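Local coordinates for superoxide dismutase (Clostridium difficile, PDB 3TJT), which probably catalyses the dismutation of superoxide to hydrogen peroxide and oxygen at a mononuclear metal site that holds iron here, at residues Y21-T26 with Y173-Q178; E47-L52 with P68-T73; L166-H171 with N179-Y184. All blocks are in the same frame, centred on the assembly; numbering follows the deposited sequence.

Interaction 1 of 3, residues Y21-T26 with Y173-Q178; sequences YIDKET and YYLKYQ
The ring hydroxyl of Y177 meets the backbone carbonyl of Y21 in the tight part of this contact. Y177 OH donates to Y21 O at 2.6 Å, with the carbonyl oxygen near the ring plane. N187 is a further partner of the hydroxyl. D23 and K176 slide past each other, with D23 OD1 3.3 Å from K176 CB. D23 is the N-cap of helix 24-46. Its CG lies between the backbone N and the carbonyl carbon (chi1 51°), and the carboxylate reaches T26. D23 OD2 accepts from T26 OG1 at 2.6 Å and from T26 N at 3.0 Å, both from the same face. L175 CD1 packs 3.6 Å from T26 OG1. The contact joins the alpha-hairpin and C-terminal domains, and L175 packs on L175 of the second subunit.

The looser part is bridged by water. Water 1 donates to D23 OD1 and accepts from K176 N. Water 2 links T26 OG1 to L175 N likewise. On the solvent side, E25 only brushes L175, and K176 NZ stays 5.9 Å from D23 OD1. D23 thus caps one helix directly and serves the start of helix 174-177 through water. Both helix starts would probably favour its negative charge.

Interaction 2 of 3, residues E47-L52 with P68-T73; sequences EKYPEL and PKDIAT
K48 and Y49 reach across to D70 in the alpha-hairpin domain of the iron/manganese superoxide dismutase fold. The loop after helix 24-46 here meets the lead-in to helix 72-90. The contact brings the end of helix 24-46 and the start of helix 72-90 together where the connection of the hairpin runs between them.

The polar part is centred on the D70 carboxylate, which takes one partner on each oxygen. K48 NZ makes a salt bridge to D70 OD2 at 2.8 Å and comes from above the carboxylate plane. The lysine is fully extended, with CG anti to the backbone N (chi1 -178°), which carries the ammonium group out to the acid. Y49 OH donates to D70 OD1 at 2.6 Å, on the syn side. The ring and the carboxylate are turned 68° from each other. These two bonds together should fix the rotation of the acid, although D70 is still exposed.

The ring of Y49 is also held by its faces. P68 CG lies over one face in a CH-pi contact, 3.9 Å from the ring centroid and 16° off the normal. K48 CG covers the opposite face, toward the rim. The ring is therefore clamped between a proline and the lysine next to it in sequence.

The apolar part lies deeper. I71 CG2 sits at the edge of the Y49 ring, and I71 CD1 approaches Y49 CD2 to 3.6 Å. L46 of helix 24-46 touches both L52 and I71. L52 and I71 meet tip to tip, with L52 CD1 3.5 Å from I71 CD1.

Interaction 3 of 3, residues L166-H171 with N179-Y184; sequences LDVWEH and NRRNEY. With FE (Fe (III) ion), chain B.
L166 slides past the ring of Y184, and its CD1 comes to 3.3 Å from Y184 OH. F88 of helix 72-90 touches both side chains. D167 O accepts from Y184 OH at 2.8 Å, in the carbonyl plane and with a C=O...donor angle of 152°. Y184 grips D167 by its backbone carbonyl, while the carboxylate serves the metal. D167 CG is anti to the backbone N (chi1 -171°), and D167 OD2 binds the iron at 1.9 Å. D167 OD1 accepts from W169 N at 3.0 Å, which closes an Asx turn and probably helps to orient the carboxylate.

V168 crosses R181 at about a right angle, with V168 CG1 3.9 Å from R181 CD. V168 O lies over one face of the guanidinium. The arginine bonds elsewhere, to V128 O, A125 O and Y173 OH. W169 CB points away from segment 179-184, and W169 NE1 bonds N151 O. Water 3 accepts from R181 NH2 and donates weakly to E170 OE2. That oxygen accepts from H171 ND1 of the second subunit. H171 NE2 binds the iron at 2.2 Å.

H30, H85 and water 4 complete the five-ligand site. The run D167-V168-W169-E170-H171 is the D-x-W-E-H signature of iron/manganese superoxide dismutases.

Interactions 1 and 3 are neighbours, with centres 9 Å apart, and both touch the second subunit. Strand 161-167, helix 174-177 and helix 181-188 follow in turn. Y173 joins the two contacts by packing on Y184. Along the chain their segments alternate. Interaction 1 ties the alpha-hairpin domain to the C-terminal domain, which holds all of interaction 3. Interaction 2 lies about 35 Å from interaction 1 and 33 Å from interaction 3, centre to centre. Its segment 47-52 follows the end of helix 24-46, whose start belongs to interaction 1. Both its segments fall between those of interaction 1 and precede interaction 3. Interaction 3 supplies two iron ligands, interaction 1 lies beside the site and interaction 2 is remote.

Interaction 1 of 3, residues Y21-T26 with Y173-Q178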
loop_
_atom_site.group_PDB
_atom_site.type_symbol
_atom_site.label_atom_id
_atom_site.label_comp_id
_atom_site.label_asym_id
_atom_site.label_seq_id
_atom_site.Cartn_x
_atom_site.Cartn_y
_atom_site.Cartn_z
ATOM N N TYR A 21 7.559 -20.678 5.199
ATOM C CA TYR A 21 6.381 -19.974 4.696
ATOM C C TYR A 21 6.541 -18.460 4.736
ATOM O O TYR A 21 6.074 -17.747 3.837
ATOM C CB TYR A 21 5.146 -20.413 5.480
ATOM C CG TYR A 21 5.044 -21.918 5.553
ATOM C CD1 TYR A 21 4.773 -22.662 4.415
ATOM C CD2 TYR A 21 5.250 -22.590 6.751
ATOM C CE1 TYR A 21 4.687 -24.036 4.467
ATOM C CE2 TYR A 21 5.169 -23.971 6.813
ATOM C CZ TYR A 21 4.886 -24.684 5.667
ATOM O OH TYR A 21 4.802 -26.058 5.714
ATOM N N ILE A 22 7.182 -17.977 5.793
ATOM C CA ILE A 22 7.559 -16.575 5.909
ATOM C C ILE A 22 9.014 -16.521 6.337
ATOM O O ILE A 22 9.398 -17.143 7.322
ATOM C CB ILE A 22 6.681 -15.829 6.932
ATOM C CG1 ILE A 22 5.210 -15.948 6.525
ATOM C CG2 ILE A 22 7.111 -14.361 7.041
ATOM C CD1 ILE A 22 4.241 -15.303 7.519
ATOM N N ASP A 23 9.822 -15.770 5.599
ATOM C CA ASP A 23 11.258 -15.710 5.868
ATOM C C ASP A 23 11.629 -14.967 7.150
ATOM O O ASP A 23 10.964 -14.010 7.561
ATOM C CB ASP A 23 11.974 -15.066 4.683
ATOM C CG ASP A 23 11.345 -13.753 4.295
ATOM O OD1 ASP A 23 10.150 -13.767 3.927
ATOM O OD2 ASP A 23 12.037 -12.720 4.376
ATOM N N LYS A 24 12.722 -15.402 7.769
ATOM C CA LYS A 24 13.226 -14.791 8.992
ATOM C C LYS A 24 13.537 -13.304 8.831
ATOM O O LYS A 24 13.305 -12.510 9.736
ATOM C CB LYS A 24 14.495 -15.532 9.452
ATOM C CG LYS A 24 15.155 -14.930 10.678
ATOM C CD LYS A 24 16.495 -15.611 11.004
ATOM C CE LYS A 24 17.075 -15.076 12.311
ATOM N NZ LYS A 24 18.355 -15.755 12.690
ATOM N N GLU A 25 14.077 -12.927 7.679
ATOM C CA GLU A 25 14.436 -11.530 7.466
ATOM C C GLU A 25 13.185 -10.648 7.527
ATOM O O GLU A 25 13.197 -9.563 8.114
ATOM C CB GLU A 25 15.149 -11.373 6.124
ATOM C CG GLU A 25 16.520 -12.066 6.067
ATOM C CD GLU A 25 16.473 -13.603 6.102
ATOM O OE1 GLU A 25 15.489 -14.215 5.615
ATOM O OE2 GLU A 25 17.459 -14.202 6.605
ATOM N N THR A 26 12.111 -11.138 6.929
ATOM C CA THR A 26 10.837 -10.416 6.952
ATOM C C THR A 26 10.237 -10.360 8.356
ATOM O O THR A 26 9.725 -9.323 8.781
ATOM C CB THR A 26 9.855 -11.032 5.957
ATOM O OG1 THR A 26 10.317 -10.774 4.631
ATOM C CG2 THR A 26 8.451 -10.442 6.126
ATOM N N TYR A 173 5.340 -9.504 2.403
ATOM C CA TYR A 173 5.621 -10.627 1.524
ATOM C C TYR A 173 6.628 -10.383 0.397
ATOM O O TYR A 173 6.987 -11.327 -0.300
ATOM C CB TYR A 173 4.328 -11.196 0.921
ATOM C CG TYR A 173 3.549 -10.271 -0.011
ATOM C CD1 TYR A 173 3.868 -10.174 -1.369
ATOM C CD2 TYR A 173 2.467 -9.532 0.462
ATOM C CE1 TYR A 173 3.117 -9.343 -2.235
ATOM C CE2 TYR A 173 1.722 -8.698 -0.393
ATOM C CZ TYR A 173 2.051 -8.610 -1.728
ATOM O OH TYR A 173 1.307 -7.790 -2.560
ATOM N N TYR A 174 7.081 -9.145 0.215
ATOM C CA TYR A 174 7.860 -8.843 -0.988
ATOM C C TYR A 174 9.244 -9.518 -1.032
ATOM O O TYR A 174 9.696 -9.941 -2.098
ATOM C CB TYR A 174 7.961 -7.327 -1.253
ATOM C CG TYR A 174 7.937 -7.048 -2.739
ATOM C CD1 TYR A 174 6.750 -7.129 -3.457
ATOM C CD2 TYR A 174 9.104 -6.755 -3.432
ATOM C CE1 TYR A 174 6.718 -6.905 -4.831
ATOM C CE2 TYR A 174 9.085 -6.530 -4.818
ATOM C CZ TYR A 174 7.892 -6.614 -5.501
ATOM O OH TYR A 174 7.860 -6.400 -6.859
ATOM N N LEU A 175 9.911 -9.640 0.107
ATOM C CA LEU A 175 11.258 -10.226 0.079
ATOM C C LEU A 175 11.267 -11.669 -0.404
ATOM O O LEU A 175 12.176 -12.082 -1.126
ATOM C CB LEU A 175 11.945 -10.125 1.443
ATOM C CG LEU A 175 12.284 -8.720 1.931
ATOM C CD1 LEU A 175 13.032 -8.800 3.256
ATOM C CD2 LEU A 175 13.098 -7.951 0.888
ATOM N N LYS A 176 10.264 -12.445 -0.000
ATOM C CA LYS A 176 10.204 -13.849 -0.398
ATOM C C LYS A 176 9.380 -14.104 -1.656
ATOM O O LYS A 176 9.765 -14.920 -2.500
ATOM C CB LYS A 176 9.679 -14.702 0.753
ATOM C CG LYS A 176 9.543 -16.174 0.410
ATOM C CD LYS A 176 9.157 -16.971 1.651
ATOM C CE LYS A 176 9.114 -18.460 1.344
ATOM N NZ LYS A 176 10.468 -19.073 1.348
ATOM N N TYR A 177 8.257 -13.399 -1.796
ATOM C CA TYR A 177 7.302 -13.698 -2.855
ATOM C C TYR A 177 7.240 -12.641 -3.967
ATOM O O TYR A 177 6.610 -12.869 -4.990
ATOM C CB TYR A 177 5.900 -13.869 -2.256
ATOM C CG TYR A 177 5.828 -15.033 -1.300
ATOM C CD1 TYR A 177 5.697 -16.329 -1.777
ATOM C CD2 TYR A 177 5.924 -14.836 0.066
ATOM C CE1 TYR A 177 5.649 -17.410 -0.912
ATOM C CE2 TYR A 177 5.875 -15.923 0.951
ATOM C CZ TYR A 177 5.736 -17.196 0.450
ATOM O OH TYR A 177 5.684 -18.273 1.316
ATOM N N GLN A 178 7.887 -11.505 -3.744
ATOM C CA GLN A 178 7.824 -10.364 -4.659
ATOM C C GLN A 178 6.366 -10.093 -5.022
ATOM O O GLN A 178 5.537 -9.983 -4.116
ATOM C CB GLN A 178 8.718 -10.582 -5.884
ATOM C CG GLN A 178 10.209 -10.668 -5.516
ATOM C CD GLN A 178 10.629 -12.062 -5.053
ATOM O OE1 GLN A 178 10.430 -13.045 -5.761
ATOM N NE2 GLN A 178 11.216 -12.145 -3.861
HETATM O O HOH W 1 8.687 -12.021 2.434
HETATM O O HOH W 2 8.923 -9.147 2.945
#

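Interaction 2 of 3, residues E47-L52 with P68-T73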
loop_
_atom_site.group_PDB
_atom_site.type_symbol
_atom_site.label_atom_id
_atom_site.label_comp_id
_atom_site.label_asym_id
_atom_site.label_seq_id
_atom_site.Cartn_x
_atom_site.Cartn_y
_atom_site.Cartn_z
ATOM N N GLU A 47 1.479 12.083 23.758
ATOM C CA GLU A 47 2.189 12.865 24.764
ATOM C C GLU A 47 1.391 14.108 25.152
ATOM O O GLU A 47 1.432 14.554 26.294
ATOM C CB GLU A 47 3.585 13.257 24.266
ATOM C CG GLU A 47 4.538 12.077 24.162
ATOM C CD GLU A 47 5.882 12.452 23.553
ATOM O OE1 GLU A 47 6.185 13.662 23.452
ATOM O OE2 GLU A 47 6.634 11.530 23.174
ATOM N N LYS A 48 0.652 14.641 24.188
ATOM C CA LYS A 48 -0.166 15.838 24.377
ATOM C C LYS A 48 -1.414 15.549 25.215
ATOM O O LYS A 48 -1.982 16.448 25.845
ATOM C CB LYS A 48 -0.580 16.366 23.002
ATOM C CG LYS A 48 -1.406 17.637 23.021
ATOM C CD LYS A 48 -1.690 18.108 21.604
ATOM C CE LYS A 48 -2.458 19.415 21.607
ATOM N NZ LYS A 48 -2.676 19.908 20.225
ATOM N N TYR A 49 -1.840 14.289 25.213
ATOM C CA TYR A 49 -3.049 13.871 25.922
ATOM C C TYR A 49 -2.773 12.599 26.718
ATOM O O TYR A 49 -3.291 11.528 26.385
ATOM C CB TYR A 49 -4.168 13.573 24.922
ATOM C CG TYR A 49 -4.580 14.710 24.005
ATOM C CD1 TYR A 49 -5.366 15.759 24.473
ATOM C CD2 TYR A 49 -4.229 14.707 22.657
ATOM C CE1 TYR A 49 -5.769 16.783 23.631
ATOM C CE2 TYR A 49 -4.630 15.733 21.807
ATOM C CZ TYR A 49 -5.397 16.766 22.305
ATOM O OH TYR A 49 -5.803 17.785 21.474
ATOM N N PRO A 50 -1.951 12.703 27.768
ATOM C CA PRO A 50 -1.442 11.494 28.431
ATOM C C PRO A 50 -2.521 10.611 29.055
ATOM O O PRO A 50 -2.255 9.436 29.308
ATOM C CB PRO A 50 -0.497 12.042 29.511
ATOM C CG PRO A 50 -0.858 13.494 29.654
ATOM C CD PRO A 50 -1.347 13.932 28.309
ATOM N N GLU A 51 -3.717 11.139 29.301
ATOM C CA GLU A 51 -4.776 10.277 29.821
ATOM C C GLU A 51 -5.132 9.167 28.827
ATOM O O GLU A 51 -5.663 8.128 29.211
ATOM C CB GLU A 51 -6.023 11.077 30.201
ATOM C CG GLU A 51 -6.723 11.739 29.034
ATOM C CD GLU A 51 -7.670 12.839 29.499
ATOM O OE1 GLU A 51 -8.774 12.507 29.987
ATOM O OE2 GLU A 51 -7.301 14.028 29.396
ATOM N N LEU A 52 -4.845 9.385 27.549
ATOM C CA LEU A 52 -5.173 8.383 26.535
ATOM C C LEU A 52 -4.286 7.139 26.619
ATOM O O LEU A 52 -4.611 6.097 26.042
ATOM C CB LEU A 52 -5.130 8.995 25.129
ATOM C CG LEU A 52 -6.203 10.056 24.863
ATOM C CD1 LEU A 52 -6.012 10.642 23.466
ATOM C CD2 LEU A 52 -7.623 9.464 25.013
ATOM N N PRO A 68 -9.863 13.809 20.294
ATOM C CA PRO A 68 -9.566 15.191 19.893
ATOM C C PRO A 68 -9.174 15.260 18.411
ATOM O O PRO A 68 -8.430 14.409 17.917
ATOM C CB PRO A 68 -8.392 15.570 20.792
ATOM C CG PRO A 68 -8.566 14.710 22.008
ATOM C CD PRO A 68 -9.129 13.410 21.508
ATOM N N LYS A 69 -9.690 16.267 17.713
ATOM C CA LYS A 69 -9.572 16.352 16.260
ATOM C C LYS A 69 -8.135 16.274 15.760
ATOM O O LYS A 69 -7.879 15.711 14.695
ATOM C CB LYS A 69 -10.214 17.650 15.747
ATOM C CG LYS A 69 -11.721 17.732 15.978
ATOM C CD LYS A 69 -12.441 16.643 15.200
ATOM C CE LYS A 69 -13.927 16.595 15.528
ATOM N NZ LYS A 69 -14.536 15.311 15.070
ATOM N N ASP A 70 -7.201 16.833 16.520
ATOM C CA ASP A 70 -5.838 16.988 16.018
ATOM C C ASP A 70 -5.039 15.679 15.984
ATOM O O ASP A 70 -4.012 15.598 15.314
ATOM C CB ASP A 70 -5.072 18.059 16.806
ATOM C CG ASP A 70 -4.869 17.686 18.263
ATOM O OD1 ASP A 70 -5.853 17.307 18.934
ATOM O OD2 ASP A 70 -3.724 17.794 18.748
ATOM N N ILE A 71 -5.514 14.654 16.683
ATOM C CA ILE A 71 -4.813 13.372 16.679
ATOM C C ILE A 71 -5.627 12.214 16.096
ATOM O O ILE A 71 -5.141 11.088 16.041
ATOM C CB ILE A 71 -4.352 12.965 18.091
ATOM C CG1 ILE A 71 -5.565 12.794 19.017
ATOM C CG2 ILE A 71 -3.354 13.969 18.632
ATOM C CD1 ILE A 71 -5.249 12.100 20.359
ATOM N N ALA A 72 -6.853 12.479 15.662
ATOM C CA ALA A 72 -7.734 11.400 15.231
ATOM C C ALA A 72 -7.117 10.536 14.132
ATOM O O ALA A 72 -7.152 9.306 14.197
ATOM C CB ALA A 72 -9.079 11.952 14.781
ATOM N N THR A 73 -6.557 11.181 13.116
ATOM C CA THR A 73 -5.995 10.438 11.994
ATOM C C THR A 73 -4.726 9.690 12.388
ATOM O O THR A 73 -4.545 8.528 12.025
ATOM C CB THR A 73 -5.719 11.368 10.793
ATOM O OG1 THR A 73 -6.969 11.835 10.277
ATOM C CG2 THR A 73 -4.984 10.624 9.690
#

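Interaction 3 of 3, residues L166-H171 with N179-Y184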
loop_
_atom_site.group_PDB
_atom_site.type_symbol
_atom_site.label_atom_id
_atom_site.label_comp_id
_atom_site.label_asym_id
_atom_site.label_seq_id
_atom_site.Cartn_x
_atom_site.Cartn_y
_atom_site.Cartn_z
ATOM N N LEU A 166 -5.007 -11.411 7.790
ATOM C CA LEU A 166 -3.779 -11.533 6.997
ATOM C C LEU A 166 -3.345 -10.170 6.473
ATOM O O LEU A 166 -4.113 -9.466 5.805
ATOM C CB LEU A 166 -4.000 -12.491 5.821
ATOM C CG LEU A 166 -2.845 -12.644 4.813
ATOM C CD1 LEU A 166 -1.560 -13.105 5.503
ATOM C CD2 LEU A 166 -3.255 -13.598 3.689
ATOM N N ASP A 167 -2.108 -9.815 6.785
ATOM C CA ASP A 167 -1.472 -8.585 6.321
ATOM C C ASP A 167 -1.085 -8.749 4.854
ATOM O O ASP A 167 -0.283 -9.618 4.521
ATOM C CB ASP A 167 -0.230 -8.337 7.184
ATOM C CG ASP A 167 0.413 -6.987 6.949
ATOM O OD1 ASP A 167 0.001 -6.254 6.018
ATOM O OD2 ASP A 167 1.344 -6.637 7.713
ATOM N N VAL A 168 -1.654 -7.932 3.967
ATOM C CA VAL A 168 -1.235 -7.977 2.562
ATOM C C VAL A 168 -0.580 -6.683 2.078
ATOM O O VAL A 168 -0.520 -6.429 0.873
ATOM C CB VAL A 168 -2.361 -8.434 1.578
ATOM C CG1 VAL A 168 -2.722 -9.899 1.814
ATOM C CG2 VAL A 168 -3.598 -7.545 1.691
ATOM N N TRP A 169 -0.084 -5.878 3.011
ATOM C CA TRP A 169 0.860 -4.818 2.663
ATOM C C TRP A 169 2.029 -5.518 1.992
ATOM O O TRP A 169 2.382 -6.646 2.362
ATOM C CB TRP A 169 1.378 -4.106 3.906
ATOM C CG TRP A 169 0.438 -3.098 4.521
ATOM C CD1 TRP A 169 -0.836 -3.324 4.975
ATOM C CD2 TRP A 169 0.718 -1.719 4.776
ATOM N NE1 TRP A 169 -1.365 -2.160 5.491
ATOM C CE2 TRP A 169 -0.429 -1.164 5.391
ATOM C CE3 TRP A 169 1.828 -0.898 4.554
ATOM C CZ2 TRP A 169 -0.495 0.178 5.776
ATOM C CZ3 TRP A 169 1.766 0.443 4.946
ATOM C CH2 TRP A 169 0.609 0.965 5.549
ATOM N N GLU A 170 2.654 -4.859 1.027
ATOM C CA GLU A 170 3.768 -5.499 0.342
ATOM C C GLU A 170 4.960 -5.791 1.263
ATOM O O GLU A 170 5.696 -6.751 1.018
ATOM C CB GLU A 170 4.158 -4.701 -0.912
ATOM C CG GLU A 170 3.120 -4.874 -2.018
ATOM C CD GLU A 170 3.301 -3.918 -3.193
ATOM O OE1 GLU A 170 3.770 -2.776 -2.986
ATOM O OE2 GLU A 170 2.962 -4.332 -4.316
ATOM N N HIS A 171 5.147 -5.012 2.324
ATOM C CA HIS A 171 6.259 -5.320 3.232
ATOM C C HIS A 171 6.127 -6.712 3.844
ATOM O O HIS A 171 7.116 -7.306 4.276
ATOM C CB HIS A 171 6.508 -4.245 4.307
ATOM C CG HIS A 171 5.370 -4.045 5.267
ATOM N ND1 HIS A 171 4.729 -2.832 5.411
ATOM C CD2 HIS A 171 4.775 -4.892 6.141
ATOM C CE1 HIS A 171 3.786 -2.943 6.334
ATOM N NE2 HIS A 171 3.790 -4.184 6.785
ATOM N N ASN A 179 6.042 -10.013 -6.311
ATOM C CA ASN A 179 4.670 -9.698 -6.740
ATOM C C ASN A 179 3.667 -10.837 -6.587
ATOM O O ASN A 179 2.462 -10.654 -6.816
ATOM C CB ASN A 179 4.663 -9.276 -8.208
ATOM C CG ASN A 179 5.150 -10.380 -9.114
ATOM O OD1 ASN A 179 6.311 -10.789 -9.037
ATOM N ND2 ASN A 179 4.265 -10.891 -9.957
ATOM N N ARG A 180 4.161 -12.023 -6.247
ATOM C CA ARG A 180 3.322 -13.220 -6.241
ATOM C C ARG A 180 2.531 -13.337 -4.936
ATOM O O ARG A 180 2.714 -14.278 -4.157
ATOM C CB ARG A 180 4.181 -14.473 -6.503
ATOM C CG ARG A 180 5.010 -14.357 -7.803
ATOM C CD ARG A 180 5.883 -15.595 -8.058
ATOM N NE ARG A 180 6.786 -15.866 -6.940
ATOM C CZ ARG A 180 7.913 -15.205 -6.709
ATOM N NH1 ARG A 180 8.281 -14.219 -7.515
ATOM N NH2 ARG A 180 8.669 -15.517 -5.665
ATOM N N ARG A 181 1.633 -12.381 -4.708
ATOM C CA ARG A 181 0.867 -12.371 -3.464
ATOM C C ARG A 181 0.059 -13.662 -3.293
ATOM O O ARG A 181 -0.123 -14.153 -2.174
ATOM C CB ARG A 181 -0.048 -11.140 -3.384
ATOM C CG ARG A 181 -0.685 -10.970 -1.998
ATOM C CD ARG A 181 -1.921 -10.054 -2.042
ATOM N NE ARG A 181 -1.562 -8.669 -2.325
ATOM C CZ ARG A 181 -2.453 -7.687 -2.461
ATOM N NH1 ARG A 181 -3.751 -7.942 -2.321
ATOM N NH2 ARG A 181 -2.048 -6.454 -2.729
ATOM N N ASN A 182 -0.417 -14.215 -4.404
ATOM C CA ASN A 182 -1.163 -15.472 -4.362
ATOM C C ASN A 182 -0.410 -16.602 -3.650
ATOM O O ASN A 182 -1.015 -17.387 -2.926
ATOM C CB ASN A 182 -1.586 -15.920 -5.766
ATOM C CG ASN A 182 -0.417 -16.424 -6.593
ATOM O OD1 ASN A 182 0.522 -15.683 -6.878
ATOM N ND2 ASN A 182 -0.459 -17.700 -6.959
ATOM N N GLU A 183 0.902 -16.687 -3.861
ATOM C CA GLU A 183 1.700 -17.742 -3.238
ATOM C C GLU A 183 1.869 -17.496 -1.747
ATOM O O GLU A 183 1.869 -18.433 -0.950
ATOM C CB GLU A 183 3.073 -17.854 -3.908
ATOM C CG GLU A 183 2.994 -18.326 -5.352
ATOM C CD GLU A 183 4.336 -18.294 -6.064
ATOM O OE1 GLU A 183 5.344 -17.936 -5.428
ATOM O OE2 GLU A 183 4.376 -18.620 -7.270
ATOM N N TYR A 184 2.027 -16.230 -1.380
ATOM C CA TYR A 184 2.100 -15.835 0.020
ATOM C C TYR A 184 0.813 -16.212 0.747
ATOM O O TYR A 184 0.845 -16.789 1.836
ATOM C CB TYR A 184 2.326 -14.327 0.104
ATOM C CG TYR A 184 2.093 -13.679 1.458
ATOM C CD1 TYR A 184 2.870 -14.005 2.566
ATOM C CD2 TYR A 184 1.122 -12.691 1.606
ATOM C CE1 TYR A 184 2.670 -13.369 3.804
ATOM C CE2 TYR A 184 0.912 -12.060 2.815
ATOM C CZ TYR A 184 1.683 -12.398 3.912
ATOM O OH TYR A 184 1.462 -11.744 5.100
HETATM FE FE FE B . 2.523 -5.224 8.242
HETATM O O HOH W 3 0.008 -4.803 -3.934
HETATM O O HOH W 4 0.844 -3.903 7.596
#